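Local coordinates for ABC-type branched-chain amino acid transport systems periplasmic component-like protein (Thermomonospora curvata, PDB 4N03), which probably binds fatty acids outside the membrane and delivers them to a membrane ABC transporter, at residues G19-K24 with C71-E76; Q55-Y60 with G316-V321; I372-E377 with V384-A389. One frame throughout, in Å; residues are numbered along the deposited sequence. Where two conformers were deposited one is given.

From the N terminus, the loop at 19-24 leads into strand 24-25, and contact 1 ties it to the turn that leads into strand 74-81, closing a loop that holds strand 33-40 and helix 47-66. Contact 2 opens inside that loop, on helix 47-66, and closes much later on helix 309-330, so contacts 1 and 2 cross along the chain; their centres lie about 19 Å apart, on the same side of the chain's centre. Contact 3 follows in series as a local hairpin of strands 370-375 and 383-390, about 42 Å from contact 1 between centres. Contacts 1 and 2 thus belong with the four-stranded parallel sheet and its helices, contact 3 with the edge of the seven-stranded mixed sheet.

Contact 1 of 3, residues G19-K24 with C71-E76; sequences GPDGVK and CGRTIE
The guanidinium of R73 receives D21 and G19 CA at its edge and V23 CG1 over one face. R73 grips the carboxylate end-on with both terminal nitrogens: NH2 donates to D21 OD1 at 2.9 Å, almost straight at 174° and with the acceptor in the guanidinium plane, while NH1 meets the syn lone pair of D21 OD2 at 2.8 Å, that oxygen being tilted slightly out of the guanidinium plane. The two flat groups are not coplanar, their planes standing 36° apart. D21 OD1 also accepts the backbone N of V23 at 3.2 Å, from the opposite face of the carboxylate to R73 NH2; this is an Asx turn, built onto the type I turn G19-G22. A chi1 of 59° tucks the carboxylate back over its own main chain, within reach of V23 N. Beside the salt bridge, V23 CG2 rests on C71 SG at 3.8 Å, and that sulfur is disulfide-bonded to C329. R73 NH2 also donates to Q25 OE1 and NE to the T30 carbonyl, so further bonds fix the rotation of the guanidinium. The paired charges, with R73 buried, would probably favour an ionised D21 and hold the N-terminal turn against the entry to strand 74-81.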
loop_
_atom_site.group_PDB
_atom_site.type_symbol
_atom_site.label_atom_id
_atom_site.label_comp_id
_atom_site.label_asym_id
_atom_site.label_seq_id
_atom_site.Cartn_x
_atom_site.Cartn_y
_atom_site.Cartn_z
ATOM N N GLY A 19 14.431 30.342 -9.629
ATOM C CA GLY A 19 13.988 30.467 -10.990
ATOM C C GLY A 19 13.601 31.877 -11.318
ATOM O O GLY A 19 13.481 32.752 -10.487
ATOM N N PRO A 20 13.330 32.103 -12.606
ATOM C CA PRO A 20 13.004 33.470 -13.022
ATOM C C PRO A 20 11.655 33.963 -12.565
ATOM O O PRO A 20 11.370 35.147 -12.709
ATOM C CB PRO A 20 13.032 33.404 -14.549
ATOM C CG PRO A 20 12.906 31.997 -14.913
ATOM C CD PRO A 20 13.492 31.201 -13.748
ATOM N N ASP A 21 10.821 33.058 -12.048
ATOM C CA ASP A 21 9.587 33.422 -11.417
ATOM C C ASP A 21 9.755 33.681 -9.908
ATOM O O ASP A 21 8.762 33.846 -9.219
ATOM C CB ASP A 21 8.509 32.352 -11.686
ATOM C CG ASP A 21 8.896 30.993 -11.183
ATOM O OD1 ASP A 21 10.043 30.769 -10.691
ATOM O OD2 ASP A 21 8.008 30.117 -11.294
ATOM N N GLY A 22 10.998 33.697 -9.420
ATOM C CA GLY A 22 11.270 33.881 -7.979
ATOM C C GLY A 22 11.067 32.648 -7.089
ATOM O O GLY A 22 11.164 32.748 -5.852
ATOM N N VAL A 23 10.841 31.500 -7.688
ATOM C CA VAL A 23 10.615 30.283 -6.940
ATOM C C VAL A 23 11.945 29.596 -6.681
ATOM O O VAL A 23 12.725 29.330 -7.574
ATOM C CB VAL A 23 9.627 29.359 -7.689
ATOM C CG1 VAL A 23 9.531 28.012 -6.995
ATOM C CG2 VAL A 23 8.283 30.041 -7.868
ATOM N N LYS A 24 12.196 29.292 -5.400
ATOM C CA LYS A 24 13.386 28.549 -5.032
ATOM C C LYS A 24 13.311 27.117 -5.565
ATOM O O LYS A 24 12.270 26.490 -5.531
ATOM C CB LYS A 24 13.567 28.529 -3.510
ATOM C CG LYS A 24 13.846 29.878 -2.869
ATOM C CD LYS A 24 13.767 29.786 -1.347
ATOM C CE LYS A 24 13.918 31.125 -0.656
ATOM N NZ LYS A 24 13.293 31.032 0.689
ATOM N N CYS A 71 3.389 25.577 -11.007
ATOM C CA CYS A 71 4.328 26.710 -10.965
ATOM C C CYS A 71 4.928 26.879 -12.392
ATOM O O CYS A 71 6.079 27.257 -12.531
ATOM C CB CYS A 71 5.381 26.479 -9.788
ATOM S SG CYS A 71 5.285 27.779 -8.513
ATOM N N GLY A 72 4.152 26.561 -13.449
ATOM C CA GLY A 72 4.620 26.608 -14.824
ATOM C C GLY A 72 5.671 25.589 -15.226
ATOM O O GLY A 72 6.318 25.688 -16.310
ATOM N N ARG A 73 5.848 24.571 -14.385
ATOM C CA ARG A 73 6.828 23.557 -14.595
ATOM C C ARG A 73 6.153 22.203 -14.852
ATOM O O ARG A 73 5.160 21.832 -14.223
ATOM C CB ARG A 73 7.730 23.455 -13.361
ATOM C CG ARG A 73 8.615 24.693 -13.185
ATOM C CD ARG A 73 9.282 24.697 -11.817
ATOM N NE ARG A 73 10.184 25.808 -11.616
ATOM C CZ ARG A 73 9.811 27.046 -11.332
ATOM N NH1 ARG A 73 8.565 27.368 -11.169
ATOM N NH2 ARG A 73 10.744 27.965 -11.139
ATOM N N THR A 74 6.718 21.484 -15.807
ATOM C CA THR A 74 6.225 20.155 -16.168
ATOM C C THR A 74 6.757 19.116 -15.189
ATOM O O THR A 74 7.914 19.128 -14.883
ATOM C CB THR A 74 6.648 19.765 -17.607
ATOM O OG1 THR A 74 8.067 19.585 -17.686
ATOM C CG2 THR A 74 6.283 20.795 -18.591
ATOM N N ILE A 75 5.894 18.199 -14.803
ATOM C CA ILE A 75 6.307 17.100 -13.925
ATOM C C ILE A 75 6.837 15.960 -14.790
ATOM O O ILE A 75 6.161 15.532 -15.739
ATOM C CB ILE A 75 5.125 16.618 -13.064
ATOM C CG1 ILE A 75 4.692 17.729 -12.108
ATOM C CG2 ILE A 75 5.515 15.360 -12.292
ATOM C CD1 ILE A 75 3.464 17.413 -11.292
ATOM N N GLU A 76 8.047 15.490 -14.499
ATOM C CA GLU A 76 8.694 14.353 -15.157
ATOM C C GLU A 76 8.994 13.303 -14.093
ATOM O O GLU A 76 9.813 13.559 -13.203
ATOM C CB GLU A 76 10.047 14.788 -15.756
ATOM C CG GLU A 76 10.927 13.685 -16.356
ATOM C CD GLU A 76 12.333 14.159 -16.714
ATOM O OE1 GLU A 76 12.477 15.295 -17.215
ATOM O OE2 GLU A 76 13.302 13.395 -16.512
#

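Contact 2 of 3, residues Q55-Y60 with G316-V321; sequences QAQQLY and GGASIV
Y60 lays one face of its ring along the helix 316-321, over the backbone of A318 and S319. The evidence is in the heights: S319 N stands 3.8 Å above the ring plane over its centre, whereas A318 C is displaced toward the rim. At the near end, A318 CB meets Y60 CB at 3.4 Å, a close methyl-to-methylene contact; at the far end, Y60 CZ approaches S319 CA to 3.5 Å. CG of Y60 lies anti to its backbone N (chi1 -160°), which carries the ring across the gap between the helices, and the phenol ends beside the S319 side chain. The hydroxyls of Y60 and S319 do not bond directly; one water links Y60 OH to S319 OG, lying in the ring plane at the edge, and a second links Y60 OH to S319 O, to which it donates at 2.9 Å.

The two helices, 47-66 and 309-330, pack with local axes 8.4 Å apart and crossing at -43°. Nearest each other are the CA atoms of Q57 and A318, separated by 5.2 Å; G317 and A318, with no side chain and a single methyl, give this close approach little bulk to accommodate. Both helices pack in the lobe built on the four-stranded parallel sheet, one of the two alpha/beta lobes of a periplasmic binding protein, and a bound palmitic acid lies not far from G317.

Q57 comes in beside Y60, one helical turn earlier. Its chain bends at chi2 (-130°), bringing the amide end nearer to the opposing helix, where NE2 packs at 3.6 Å from A318 N without bonding to it. That amide is held instead by Y61 OH at OE1 and by the P104 carbonyl at NE2, while the ring of Y315 meets Y60 edge-to-face.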
loop_
_atom_site.group_PDB
_atom_site.type_symbol
_atom_site.label_atom_id
_atom_site.label_comp_id
_atom_site.label_asym_id
_atom_site.label_seq_id
_atom_site.Cartn_x
_atom_site.Cartn_y
_atom_site.Cartn_z
ATOM N N GLN A 55 1.680 3.466 -13.505
ATOM C CA GLN A 55 0.894 4.017 -14.589
ATOM C C GLN A 55 -0.133 4.980 -14.111
ATOM O O GLN A 55 -0.422 5.987 -14.790
ATOM C CB GLN A 55 0.244 2.879 -15.415
ATOM C CG GLN A 55 1.285 2.149 -16.244
ATOM C CD GLN A 55 0.743 1.143 -17.244
ATOM O OE1 GLN A 55 1.465 0.768 -18.183
ATOM N NE2 GLN A 55 -0.456 0.673 -17.055
ATOM N N ALA A 56 -0.751 4.733 -12.952
ATOM C CA ALA A 56 -1.708 5.662 -12.419
ATOM C C ALA A 56 -1.104 6.986 -12.014
ATOM O O ALA A 56 -1.711 8.047 -12.209
ATOM C CB ALA A 56 -2.514 5.064 -11.275
ATOM N N GLN A 57 0.114 6.941 -11.478
ATOM C CA GLN A 57 0.864 8.169 -11.186
ATOM C C GLN A 57 1.131 8.923 -12.505
ATOM O O GLN A 57 0.939 10.132 -12.535
ATOM C CB GLN A 57 2.191 7.860 -10.491
ATOM C CG GLN A 57 2.030 7.358 -9.055
ATOM C CD GLN A 57 2.889 8.067 -8.060
ATOM O OE1 GLN A 57 3.834 8.768 -8.381
ATOM N NE2 GLN A 57 2.582 7.843 -6.777
ATOM N N GLN A 58 1.592 8.223 -13.527
ATOM C CA GLN A 58 1.881 8.889 -14.805
ATOM C C GLN A 58 0.563 9.522 -15.387
ATOM O O GLN A 58 0.606 10.629 -15.961
ATOM C CB GLN A 58 2.649 7.966 -15.812
ATOM C CG GLN A 58 4.032 7.353 -15.415
ATOM C CD GLN A 58 5.301 8.267 -15.404
ATOM O OE1 GLN A 58 5.333 9.349 -15.979
ATOM N NE2 GLN A 58 6.368 7.800 -14.738
ATOM N N LEU A 59 -0.562 8.867 -15.234
ATOM C CA LEU A 59 -1.827 9.424 -15.663
ATOM C C LEU A 59 -2.116 10.741 -14.965
ATOM O O LEU A 59 -2.452 11.755 -15.626
ATOM C CB LEU A 59 -2.954 8.431 -15.373
ATOM C CG LEU A 59 -4.359 8.936 -15.737
ATOM C CD1 LEU A 59 -4.597 9.223 -17.188
ATOM C CD2 LEU A 59 -5.394 7.955 -15.211
ATOM N N TYR A 60 -1.965 10.755 -13.649
ATOM C CA TYR A 60 -2.188 11.972 -12.882
ATOM C C TYR A 60 -1.236 13.104 -13.373
ATOM O O TYR A 60 -1.656 14.236 -13.603
ATOM C CB TYR A 60 -1.975 11.694 -11.365
ATOM C CG TYR A 60 -2.626 12.733 -10.477
ATOM C CD1 TYR A 60 -2.050 13.997 -10.284
ATOM C CD2 TYR A 60 -3.825 12.479 -9.840
ATOM C CE1 TYR A 60 -2.696 14.955 -9.497
ATOM C CE2 TYR A 60 -4.473 13.413 -9.087
ATOM C CZ TYR A 60 -3.888 14.652 -8.889
ATOM O OH TYR A 60 -4.557 15.580 -8.145
ATOM N N GLY A 316 -3.820 8.249 -6.026
ATOM C CA GLY A 316 -3.812 8.942 -4.752
ATOM C C GLY A 316 -2.462 9.468 -4.344
ATOM O O GLY A 316 -2.385 10.572 -3.783
ATOM N N GLY A 317 -1.403 8.706 -4.565
ATOM C CA GLY A 317 -0.077 9.194 -4.198
ATOM C C GLY A 317 0.335 10.393 -5.014
ATOM O O GLY A 317 0.908 11.368 -4.531
ATOM N N ALA A 318 0.022 10.358 -6.329
ATOM C CA ALA A 318 0.277 11.487 -7.200
ATOM C C ALA A 318 -0.519 12.712 -6.719
ATOM O O ALA A 318 -0.009 13.831 -6.716
ATOM C CB ALA A 318 -0.039 11.132 -8.634
ATOM N N SER A 319 -1.752 12.505 -6.335
ATOM C CA SER A 319 -2.588 13.587 -5.838
ATOM C C SER A 319 -1.922 14.239 -4.607
ATOM O O SER A 319 -1.883 15.461 -4.462
ATOM C CB SER A 319 -3.946 13.050 -5.446
ATOM O OG SER A 319 -4.757 14.076 -4.927
ATOM N N ILE A 320 -1.382 13.431 -3.689
ATOM C CA ILE A 320 -0.712 13.929 -2.479
ATOM C C ILE A 320 0.485 14.786 -2.852
ATOM O O ILE A 320 0.653 15.909 -2.335
ATOM C CB ILE A 320 -0.289 12.766 -1.549
ATOM C CG1 ILE A 320 -1.518 12.092 -0.948
ATOM C CG2 ILE A 320 0.630 13.306 -0.442
ATOM C CD1 ILE A 320 -1.214 10.756 -0.307
ATOM N N VAL A 321 1.386 14.289 -3.699
ATOM C CA VAL A 321 2.568 15.044 -4.012
ATOM C C VAL A 321 2.236 16.340 -4.767
ATOM O O VAL A 321 2.840 17.385 -4.551
ATOM C CB VAL A 321 3.650 14.202 -4.732
ATOM C CG1 VAL A 321 3.327 13.954 -6.207
ATOM C CG2 VAL A 321 4.993 14.892 -4.588
HETATM O O HOH W 1 -3.510 17.193 -6.167
HETATM O O HOH W 2 -6.969 14.470 -6.289
#

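Contact 3 of 3, residues I372-E377 with V384-A389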
loop_
_atom_site.group_PDB
_atom_site.type_symbol
_atom_site.label_atom_id
_atom_site.label_comp_id
_atom_site.label_asym_id
_atom_site.label_seq_id
_atom_site.Cartn_x
_atom_site.Cartn_y
_atom_site.Cartn_z
ATOM N N ILE A 372 -12.986 -4.328 4.533
ATOM C CA ILE A 372 -12.796 -5.736 4.160
ATOM C C ILE A 372 -13.328 -5.837 2.711
ATOM O O ILE A 372 -14.487 -5.462 2.467
ATOM C CB ILE A 372 -13.541 -6.716 5.056
ATOM C CG1 ILE A 372 -13.185 -6.514 6.512
ATOM C CG2 ILE A 372 -13.277 -8.148 4.564
ATOM C CD1 ILE A 372 -11.738 -6.753 6.866
ATOM N N ILE A 373 -12.527 -6.343 1.804
ATOM C CA ILE A 373 -12.899 -6.533 0.419
ATOM C C ILE A 373 -12.776 -8.004 0.076
ATOM O O ILE A 373 -12.131 -8.781 0.780
ATOM C CB ILE A 373 -12.112 -5.602 -0.552
ATOM C CG1 ILE A 373 -10.698 -6.040 -0.740
ATOM C CG2 ILE A 373 -12.231 -4.152 -0.111
ATOM C CD1 ILE A 373 -9.961 -5.239 -1.759
ATOM N N LYS A 374 -13.356 -8.407 -1.051
ATOM C CA LYS A 374 -13.123 -9.750 -1.576
ATOM C C LYS A 374 -12.928 -9.660 -3.089
ATOM O O LYS A 374 -13.526 -8.788 -3.785
ATOM C CB LYS A 374 -14.247 -10.708 -1.265
ATOM C CG LYS A 374 -15.560 -10.313 -1.936
ATOM C CD LYS A 374 -16.700 -11.259 -1.634
ATOM C CE LYS A 374 -16.553 -12.639 -2.267
ATOM N NZ LYS A 374 -16.561 -12.624 -3.771
ATOM N N PRO A 375 -12.161 -10.588 -3.643
ATOM C CA PRO A 375 -12.115 -10.765 -5.091
ATOM C C PRO A 375 -13.491 -11.024 -5.693
ATOM O O PRO A 375 -14.304 -11.729 -5.099
ATOM C CB PRO A 375 -11.213 -11.959 -5.265
ATOM C CG PRO A 375 -10.355 -11.962 -4.067
ATOM C CD PRO A 375 -11.265 -11.535 -2.956
ATOM N N ASP A 376 -13.737 -10.461 -6.887
ATOM C CA ASP A 376 -15.009 -10.624 -7.632
ATOM C C ASP A 376 -14.749 -10.354 -9.073
ATOM O O ASP A 376 -14.332 -9.275 -9.404
ATOM C CB ASP A 376 -16.020 -9.641 -7.084
ATOM C CG ASP A 376 -17.444 -9.881 -7.582
ATOM O OD1 ASP A 376 -17.655 -10.595 -8.601
ATOM O OD2 ASP A 376 -18.358 -9.337 -6.940
ATOM N N GLU A 377 -14.942 -11.349 -9.900
ATOM C CA GLU A 377 -14.671 -11.174 -11.309
ATOM C C GLU A 377 -15.675 -10.243 -12.003
ATOM O O GLU A 377 -15.386 -9.689 -13.056
ATOM C CB GLU A 377 -14.615 -12.541 -11.981
ATOM C CG GLU A 377 -15.959 -13.226 -12.186
ATOM C CD GLU A 377 -16.548 -13.940 -10.957
ATOM O OE1 GLU A 377 -16.180 -13.709 -9.744
ATOM O OE2 GLU A 377 -17.418 -14.792 -11.248
ATOM N N VAL A 384 -14.760 -6.265 -4.548
ATOM C CA VAL A 384 -15.914 -5.521 -4.023
ATOM C C VAL A 384 -15.766 -5.375 -2.517
ATOM O O VAL A 384 -15.174 -6.217 -1.830
ATOM C CB VAL A 384 -17.293 -6.186 -4.315
ATOM C CG1 VAL A 384 -17.644 -6.198 -5.787
ATOM C CG2 VAL A 384 -17.419 -7.588 -3.794
ATOM N N ILE A 385 -16.357 -4.317 -1.997
ATOM C CA ILE A 385 -16.419 -4.113 -0.543
ATOM C C ILE A 385 -17.346 -5.128 0.090
ATOM O O ILE A 385 -18.496 -5.307 -0.337
ATOM C CB ILE A 385 -16.900 -2.675 -0.266
ATOM C CG1 ILE A 385 -15.831 -1.692 -0.691
ATOM C CG2 ILE A 385 -17.233 -2.500 1.215
ATOM C CD1 ILE A 385 -16.282 -0.232 -0.718
ATOM N N VAL A 386 -16.853 -5.796 1.127
ATOM C CA VAL A 386 -17.663 -6.654 1.977
ATOM C C VAL A 386 -18.042 -5.880 3.233
ATOM O O VAL A 386 -19.190 -5.921 3.655
ATOM C CB VAL A 386 -16.895 -7.958 2.331
ATOM C CG1 VAL A 386 -17.688 -8.840 3.278
ATOM C CG2 VAL A 386 -16.662 -8.712 1.025
ATOM N N GLU A 387 -17.077 -5.170 3.821
ATOM C CA GLU A 387 -17.337 -4.333 4.993
ATOM C C GLU A 387 -16.792 -2.983 4.727
ATOM O O GLU A 387 -15.617 -2.817 4.398
ATOM C CB GLU A 387 -16.676 -4.932 6.233
ATOM C CG GLU A 387 -17.146 -4.366 7.548
ATOM C CD GLU A 387 -18.567 -4.754 7.858
ATOM O OE1 GLU A 387 -18.938 -5.927 7.645
ATOM O OE2 GLU A 387 -19.282 -3.901 8.377
ATOM N N GLN A 388 -17.654 -1.972 4.854
ATOM C CA GLN A 388 -17.220 -0.590 4.690
ATOM C C GLN A 388 -16.163 -0.263 5.749
ATOM O O GLN A 388 -16.109 -0.857 6.828
ATOM C CB GLN A 388 -18.390 0.391 4.872
ATOM C CG GLN A 388 -19.406 0.364 3.732
ATOM C CD GLN A 388 -18.853 0.839 2.385
ATOM O OE1 GLN A 388 -17.865 1.569 2.291
ATOM N NE2 GLN A 388 -19.527 0.467 1.338
ATOM N N ALA A 389 -15.297 0.683 5.430
ATOM C CA ALA A 389 -14.168 0.993 6.314
ATOM C C ALA A 389 -14.604 1.276 7.729
ATOM O O ALA A 389 -15.528 2.040 7.961
ATOM C CB ALA A 389 -13.364 2.139 5.782
#
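Strands 372-375 and 384-385 run antiparallel, their short segments 156° apart in direction, and the register slips by one residue at I372, whose carbonyl oxygen accepts from two successive amides. V386 N reaches I372 O at 2.7 Å and E387 N reaches it at 2.9 Å, each donor tilted modestly from the carbonyl plane, while E387 O takes I372 N in return. Beyond the slip, K374 and V384 form a hydrogen-bonded pair through reciprocal bonds. Between these lies the non-hydrogen-bonded pair I373 and I385, where I373 CA makes a CH...O contact with V384 O at 3.2 Å.

On the face bearing I372, K374, V384 and E387, K374 packs against V384 and V386 through its aliphatic carbons. It runs alongside V384 in the same sense, and V386 CG2 comes in across the lysine, 3.5 Å from K374 CG. Bends at chi3 and chi4 (-69° and -64°) fold the lysine back, so that NZ bonds to the P375 carbonyl at 2.8 Å as well as to that of V272. In the conformer given, D376 OD2 lies near V384 CG1, while D376 OD1 accepts from K378 N. At the other end, I372 CB and CG1 both rest 3.8 Å from E387 CB, and W158 of helix 148-161 touches I372 and V386.

Two residues, V386 and E387, facing the single I372 define a classic beta bulge; it lies in the hairpin that forms the antiparallel edge of the seven-stranded mixed sheet, where strand 383-390 turns a corner.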